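Long-range contacts in computationally designed four-helix bundle protein (Synthetic construct, PDB 3U3B), which is of unknown function but forms a hyperthermostable four-helix bundle whose hydrophobic core was redesigned completely by flexible-backbone computation: residues E14-I19 with R99-K104; Q20-D25 with Y43-T48. All blocks are in the same frame, centred on the assembly; numbering follows the deposited sequence. Where two conformers were deposited one is given.

Contact 1: E14-I19 with R99-K104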
loop_
_atom_site.group_PDB
_atom_site.type_symbol
_atom_site.label_atom_id
_atom_site.label_comp_id
_atom_site.label_asym_id
_atom_site.label_seq_id
_atom_site.Cartn_x
_atom_site.Cartn_y
_atom_site.Cartn_z
ATOM N N GLU A 14 -12.226 3.144 -3.591
ATOM C CA GLU A 14 -11.683 3.495 -2.287
ATOM C C GLU A 14 -10.251 2.987 -2.162
ATOM O O GLU A 14 -9.371 3.689 -1.632
ATOM C CB GLU A 14 -12.578 2.904 -1.210
ATOM C CG GLU A 14 -12.138 3.110 0.215
ATOM C CD GLU A 14 -13.028 2.344 1.171
ATOM O OE1 GLU A 14 -13.679 1.383 0.714
ATOM O OE2 GLU A 14 -13.089 2.695 2.367
ATOM N N LEU A 15 -10.011 1.784 -2.678
ATOM C CA LEU A 15 -8.690 1.181 -2.626
ATOM C C LEU A 15 -7.712 1.944 -3.517
ATOM O O LEU A 15 -6.542 2.150 -3.146
ATOM C CB LEU A 15 -8.733 -0.282 -3.030
ATOM C CG LEU A 15 -9.275 -1.248 -1.973
ATOM C CD1 LEU A 15 -9.541 -2.648 -2.586
ATOM C CD2 LEU A 15 -8.357 -1.329 -0.758
ATOM N N LYS A 16 -8.188 2.363 -4.688
ATOM C CA LYS A 16 -7.381 3.188 -5.595
ATOM C C LYS A 16 -7.028 4.557 -5.008
ATOM O O LYS A 16 -5.922 5.071 -5.242
ATOM C CB LYS A 16 -8.105 3.380 -6.929
ATOM C CG LYS A 16 -8.232 2.121 -7.731
ATOM C CD LYS A 16 -9.043 2.383 -8.993
ATOM C CE LYS A 16 -9.231 1.115 -9.820
ATOM N NZ LYS A 16 -9.898 1.384 -11.142
ATOM N N GLU A 17 -7.951 5.161 -4.260
ATOM C CA GLU A 17 -7.665 6.429 -3.579
ATOM C C GLU A 17 -6.595 6.245 -2.488
ATOM O O GLU A 17 -5.674 7.070 -2.353
ATOM C CB GLU A 17 -8.945 7.044 -2.996
ATOM C CG GLU A 17 -9.704 7.956 -3.969
ATOM C CD GLU A 17 -11.030 8.481 -3.422
ATOM O OE1 GLU A 17 -11.623 7.814 -2.543
ATOM O OE2 GLU A 17 -11.477 9.564 -3.880
ATOM N N LEU A 18 -6.705 5.168 -1.718
ATOM C CA LEU A 18 -5.701 4.861 -0.705
ATOM C C LEU A 18 -4.327 4.620 -1.338
ATOM O O LEU A 18 -3.326 5.088 -0.803
ATOM C CB LEU A 18 -6.133 3.648 0.135
ATOM C CG LEU A 18 -7.382 3.871 0.973
ATOM C CD1 LEU A 18 -7.888 2.554 1.511
ATOM C CD2 LEU A 18 -7.092 4.845 2.119
ATOM N N ILE A 19 -4.275 3.907 -2.466
ATOM C CA ILE A 19 -3.016 3.692 -3.192
ATOM C C ILE A 19 -2.406 5.010 -3.681
ATOM O O ILE A 19 -1.215 5.256 -3.517
ATOM C CB ILE A 19 -3.218 2.709 -4.373
ATOM C CG1 ILE A 19 -3.391 1.289 -3.838
ATOM C CG2 ILE A 19 -2.069 2.758 -5.354
ATOM C CD1 ILE A 19 -3.878 0.300 -4.881
ATOM N N ARG A 99 -1.836 -3.206 -10.295
ATOM C CA ARG A 99 -2.172 -4.069 -11.428
ATOM C C ARG A 99 -3.167 -5.149 -10.997
ATOM O O ARG A 99 -4.167 -5.408 -11.688
ATOM C CB ARG A 99 -0.936 -4.749 -12.018
ATOM C CG ARG A 99 0.054 -3.787 -12.684
ATOM C CD ARG A 99 -0.571 -3.032 -13.825
ATOM N NE ARG A 99 0.433 -2.303 -14.629
ATOM C CZ ARG A 99 0.188 -1.772 -15.826
ATOM N NH1 ARG A 99 -1.019 -1.887 -16.370
ATOM N NH2 ARG A 99 1.140 -1.139 -16.501
ATOM N N GLU A 100 -2.854 -5.805 -9.886
ATOM C CA GLU A 100 -3.651 -6.939 -9.414
ATOM C C GLU A 100 -5.067 -6.475 -9.130
ATOM O O GLU A 100 -6.043 -7.186 -9.382
ATOM C CB GLU A 100 -3.018 -7.548 -8.159
ATOM C CG GLU A 100 -3.629 -8.870 -7.743
ATOM C CD GLU A 100 -3.436 -9.948 -8.792
ATOM O OE1 GLU A 100 -2.343 -9.993 -9.401
ATOM O OE2 GLU A 100 -4.381 -10.739 -9.011
ATOM N N LEU A 101 -5.175 -5.263 -8.611
ATOM C CA LEU A 101 -6.460 -4.689 -8.300
ATOM C C LEU A 101 -7.227 -4.400 -9.574
ATOM O O LEU A 101 -8.426 -4.652 -9.656
ATOM C CB LEU A 101 -6.264 -3.409 -7.498
ATOM C CG LEU A 101 -7.557 -2.817 -6.966
ATOM C CD1 LEU A 101 -8.239 -3.808 -6.003
ATOM C CD2 LEU A 101 -7.274 -1.497 -6.287
ATOM N N ASP A 102 -6.529 -3.881 -10.575
ATOM C CA ASP A 102 -7.152 -3.525 -11.853
ATOM C C ASP A 102 -7.941 -4.694 -12.424
ATOM O O ASP A 102 -8.897 -4.509 -13.186
ATOM C CB ASP A 102 -6.080 -3.088 -12.860
ATOM C CG ASP A 102 -5.501 -1.717 -12.543
ATOM O OD1 ASP A 102 -5.880 -1.128 -11.504
ATOM O OD2 ASP A 102 -4.655 -1.232 -13.332
ATOM N N LYS A 103 -7.529 -5.897 -12.049
ATOM C CA LYS A 103 -8.189 -7.113 -12.494
ATOM C C LYS A 103 -9.518 -7.383 -11.785
ATOM O O LYS A 103 -10.181 -8.387 -12.078
ATOM C CB LYS A 103 -7.259 -8.300 -12.267
ATOM C CG LYS A 103 -6.004 -8.264 -13.097
ATOM C CD LYS A 103 -5.154 -9.469 -12.773
ATOM C CE LYS A 103 -3.921 -9.544 -13.644
ATOM N NZ LYS A 103 -3.063 -10.697 -13.243
ATOM N N LYS A 104 -9.913 -6.496 -10.869
ATOM C CA LYS A 104 -11.173 -6.655 -10.136
ATOM C C LYS A 104 -12.328 -5.909 -10.809
ATOM O O LYS A 104 -13.503 -6.198 -10.554
ATOM C CB LYS A 104 -11.018 -6.194 -8.685
ATOM C CG LYS A 104 -10.068 -7.050 -7.860
ATOM C CD LYS A 104 -10.398 -8.514 -8.059
ATOM C CE LYS A 104 -9.417 -9.432 -7.376
ATOM N NZ LYS A 104 -9.876 -10.853 -7.536
#

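Contact 2: Q20-D25 with Y43-T48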
loop_
_atom_site.group_PDB
_atom_site.type_symbol
_atom_site.label_atom_id
_atom_site.label_comp_id
_atom_site.label_asym_id
_atom_site.label_seq_id
_atom_site.Cartn_x
_atom_site.Cartn_y
_atom_site.Cartn_z
ATOM N N GLN A 20 -3.220 5.866 -4.273
ATOM C CA GLN A 20 -2.743 7.163 -4.680
ATOM C C GLN A 20 -2.206 7.970 -3.470
ATOM O O GLN A 20 -1.205 8.670 -3.585
ATOM C CB GLN A 20 -3.846 7.938 -5.392
ATOM C CG GLN A 20 -3.341 9.248 -5.983
ATOM C CD GLN A 20 -2.141 9.028 -6.900
ATOM O OE1 GLN A 20 -2.227 8.293 -7.880
ATOM N NE2 GLN A 20 -1.012 9.643 -6.566
ATOM N N ASN A 21 -2.897 7.878 -2.330
ATOM C CA ASN A 21 -2.442 8.506 -1.082
ATOM C C ASN A 21 -1.059 7.989 -0.664
ATOM O O ASN A 21 -0.187 8.777 -0.270
ATOM C CB ASN A 21 -3.437 8.242 0.065
ATOM C CG ASN A 21 -4.750 9.005 -0.079
ATOM O OD1 ASN A 21 -4.817 10.073 -0.694
ATOM N ND2 ASN A 21 -5.801 8.469 0.540
ATOM N N VAL A 22 -0.850 6.675 -0.758
ATOM C CA VAL A 22 0.464 6.084 -0.466
ATOM C C VAL A 22 1.536 6.561 -1.474
ATOM O O VAL A 22 2.657 6.921 -1.088
ATOM C CB VAL A 22 0.432 4.522 -0.400
ATOM C CG1 VAL A 22 1.827 3.971 -0.285
ATOM C CG2 VAL A 22 -0.383 4.048 0.809
ATOM N N ASN A 23 1.179 6.612 -2.747
ATOM C CA ASN A 23 2.099 7.093 -3.751
ATOM C C ASN A 23 2.488 8.552 -3.533
ATOM O O ASN A 23 3.651 8.940 -3.748
ATOM C CB ASN A 23 1.527 6.898 -5.135
ATOM C CG ASN A 23 1.820 5.530 -5.659
ATOM O OD1 ASN A 23 2.899 5.001 -5.421
ATOM N ND2 ASN A 23 0.865 4.929 -6.353
ATOM N N ASP A 24 1.517 9.352 -3.115
ATOM C CA ASP A 24 1.755 10.768 -2.814
ATOM C C ASP A 24 2.701 10.901 -1.613
ATOM O O ASP A 24 3.604 11.731 -1.625
ATOM C CB ASP A 24 0.424 11.490 -2.571
ATOM C CG ASP A 24 -0.373 11.750 -3.873
ATOM O OD1 ASP A 24 0.210 11.887 -4.974
ATOM O OD2 ASP A 24 -1.613 11.790 -3.802
ATOM N N ASP A 25 2.538 10.050 -0.598
ATOM C CA ASP A 25 3.464 10.072 0.553
ATOM C C ASP A 25 4.852 9.514 0.217
ATOM O O ASP A 25 5.863 10.008 0.732
ATOM C CB ASP A 25 2.871 9.336 1.759
ATOM C CG ASP A 25 1.797 10.150 2.466
ATOM O OD1 ASP A 25 1.669 11.373 2.193
ATOM O OD2 ASP A 25 1.089 9.565 3.318
ATOM N N TYR A 43 2.449 3.166 6.573
ATOM C CA TYR A 43 2.146 1.891 7.193
ATOM C C TYR A 43 0.664 1.830 7.494
ATOM O O TYR A 43 0.020 0.818 7.199
ATOM C CB TYR A 43 2.917 1.684 8.490
ATOM C CG TYR A 43 2.692 0.310 9.055
ATOM C CD1 TYR A 43 3.527 -0.741 8.720
ATOM C CD2 TYR A 43 1.582 0.042 9.861
ATOM C CE1 TYR A 43 3.309 -2.000 9.199
ATOM C CE2 TYR A 43 1.357 -1.237 10.356
ATOM C CZ TYR A 43 2.221 -2.244 10.007
ATOM O OH TYR A 43 2.016 -3.501 10.481
ATOM N N ARG A 44 0.119 2.897 8.091
ATOM C CA ARG A 44 -1.306 2.891 8.486
ATOM C C ARG A 44 -2.283 2.876 7.283
ATOM O O ARG A 44 -3.364 2.277 7.371
ATOM C CB ARG A 44 -1.641 3.999 9.500
ATOM C CG ARG A 44 -1.063 3.730 10.911
ATOM C CD ARG A 44 -1.426 4.794 11.955
ATOM N NE ARG A 44 -0.866 6.107 11.597
ATOM C CZ ARG A 44 0.220 6.662 12.116
ATOM N NH1 ARG A 44 0.909 6.079 13.085
ATOM N NH2 ARG A 44 0.599 7.846 11.680
ATOM N N LEU A 45 -1.903 3.503 6.170
ATOM C CA LEU A 45 -2.669 3.452 4.945
ATOM C C LEU A 45 -2.701 2.037 4.391
ATOM O O LEU A 45 -3.785 1.528 4.027
ATOM C CB LEU A 45 -2.106 4.417 3.894
ATOM C CG LEU A 45 -2.424 5.891 4.137
ATOM C CD1 LEU A 45 -1.499 6.782 3.297
ATOM C CD2 LEU A 45 -3.892 6.215 3.860
ATOM N N VAL A 46 -1.542 1.392 4.348
ATOM C CA VAL A 46 -1.450 0.032 3.832
ATOM C C VAL A 46 -2.242 -0.951 4.720
ATOM O O VAL A 46 -2.901 -1.877 4.209
ATOM C CB VAL A 46 0.008 -0.398 3.681
ATOM C CG1 VAL A 46 0.128 -1.853 3.276
ATOM C CG2 VAL A 46 0.721 0.487 2.648
ATOM N N HIS A 47 -2.185 -0.750 6.042
ATOM C CA HIS A 47 -2.928 -1.573 6.993
ATOM C C HIS A 47 -4.433 -1.457 6.760
ATOM O O HIS A 47 -5.193 -2.435 6.907
ATOM C CB HIS A 47 -2.570 -1.119 8.417
ATOM C CG HIS A 47 -3.015 -2.045 9.496
ATOM N ND1 HIS A 47 -4.220 -1.909 10.146
ATOM C CD2 HIS A 47 -2.402 -3.110 10.066
ATOM C CE1 HIS A 47 -4.349 -2.860 11.047
ATOM N NE2 HIS A 47 -3.257 -3.598 11.026
ATOM N N THR A 48 -4.865 -0.247 6.434
ATOM C CA THR A 48 -6.262 0.048 6.111
ATOM C C THR A 48 -6.693 -0.708 4.831
ATOM O O THR A 48 -7.759 -1.334 4.773
ATOM C CB THR A 48 -6.462 1.567 5.952
ATOM O OG1 THR A 48 -6.207 2.211 7.209
ATOM C CG2 THR A 48 -7.853 1.906 5.509
#

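Contact 1: E14-I19 with R99-K104
L101, the residue that reaches across to L15, K16 and I19, has its own carbonyl held close by: K104 N, three residues on, donates a hydrogen bond to L101 O at 2.7 Å. No hydrogen bond spans the contact itself; a single leucine does most of the bridging. With CG anti to the backbone N (chi1 -173°), the L101 side chain is thrown out toward helix 3-30, and its two methyls divide the work. L101 CD2 lies 3.8 Å from L15 CB and 4.0 Å from K16 CG. The same methyl comes 4.1 Å from I19 CD1, so it sits among L15, its neighbour K16, and I19 one turn on. L101 CD1 meets L15 CD1 at 3.8 Å, methyl against methyl. K16 closes the solvent side. Its chain is extended beyond CG and runs out past L101 toward D102, where K16 NZ stops 4.8 Å from D102 OD1. That is too far for a salt bridge, though the opposite charges should still attract weakly at the solvent-facing edge. Deeper in, L15 packs on I52 and I19 on M49, both of helix 36-56, and I19 also touches V97 and T98 of helix 84-102. L15 and I19 thus face both helix 84-102 and helix 36-56, so the contact lies where helix 3-30, the first of the bundle, packs antiparallel on helix 84-102, the last, beside helix 36-56.

Contact 2: Q20-D25 with Y43-T48
Two side-chain conformations bring V22 and L45 together across antiparallel helices. In L45, chi1 -75° sets CG beside the backbone N, and chi2 163° then turns CD1 to the 20-25 segment; in V22, CG1 is anti to the backbone N (chi1 172°), leaving CG2 to face helix 36-56. V22 CG2 therefore presses on the root of the leucine, 3.6 Å from L45 CB, and lies 3.9 Å from L45 CD1, the two side chains lying alongside and pointing opposite ways. V46 adds a lighter touch, methyl to methyl, with V46 CG2 4.2 Å from V22 CG2.

L45 CD1 also bridges two polar residues a turn apart. It sits 4.0 Å from N21 CB, on the aliphatic root of the asparagine. Against it, D25 OD2 comes to 3.8 Å, the D25 side chain standing roughly perpendicular to that of L45. That last approach is van der Waals packing of an oxygen on a methyl, and no hydrogen bond crosses between the segments. Polar bonding stays within each helix. Q20 NE2 donates to D24 OD1 at 3.0 Å, approaching from above the carboxylate plane. T48 OG1 donates 2.8 Å back to R44 O, which also accepts T48 N from the opposite face of the carbonyl, a double grip from one residue.

The axes of segments 20-25 and 43-48 are 164° apart, so helices 3-30 and 36-56 form an antiparallel helical hairpin here, half of an up-down four-helix bundle consistent with an Hpt domain. On its inner side V22 meets L94 of helix 84-102 and V46 meets M69 of helix 59-76, while D25 leans on Y38, K41 and I42 of helix 36-56.

Helix 3-30 serves both contacts, giving residues 14-19 to the last helix and residues 20-25 to the second, so it is gripped on two flanks within little more than three turns. Contact 1 has more buried residues, L101 among L15, I19 and the K16 chain, with a distant K16-D102 pair at its solvent-facing edge; contact 2 lies nearer the chain centre, yet is partly buried and mixes aliphatic side chains with asparagine and aspartate. Neither has a hydrogen bond between its segments. The centres lie about 12 Å apart, and L18 connects them: L18 CD2 packs 3.9 Å from L45 CD2, and L18 CD1 packs 4.1 Å from T48 CG2.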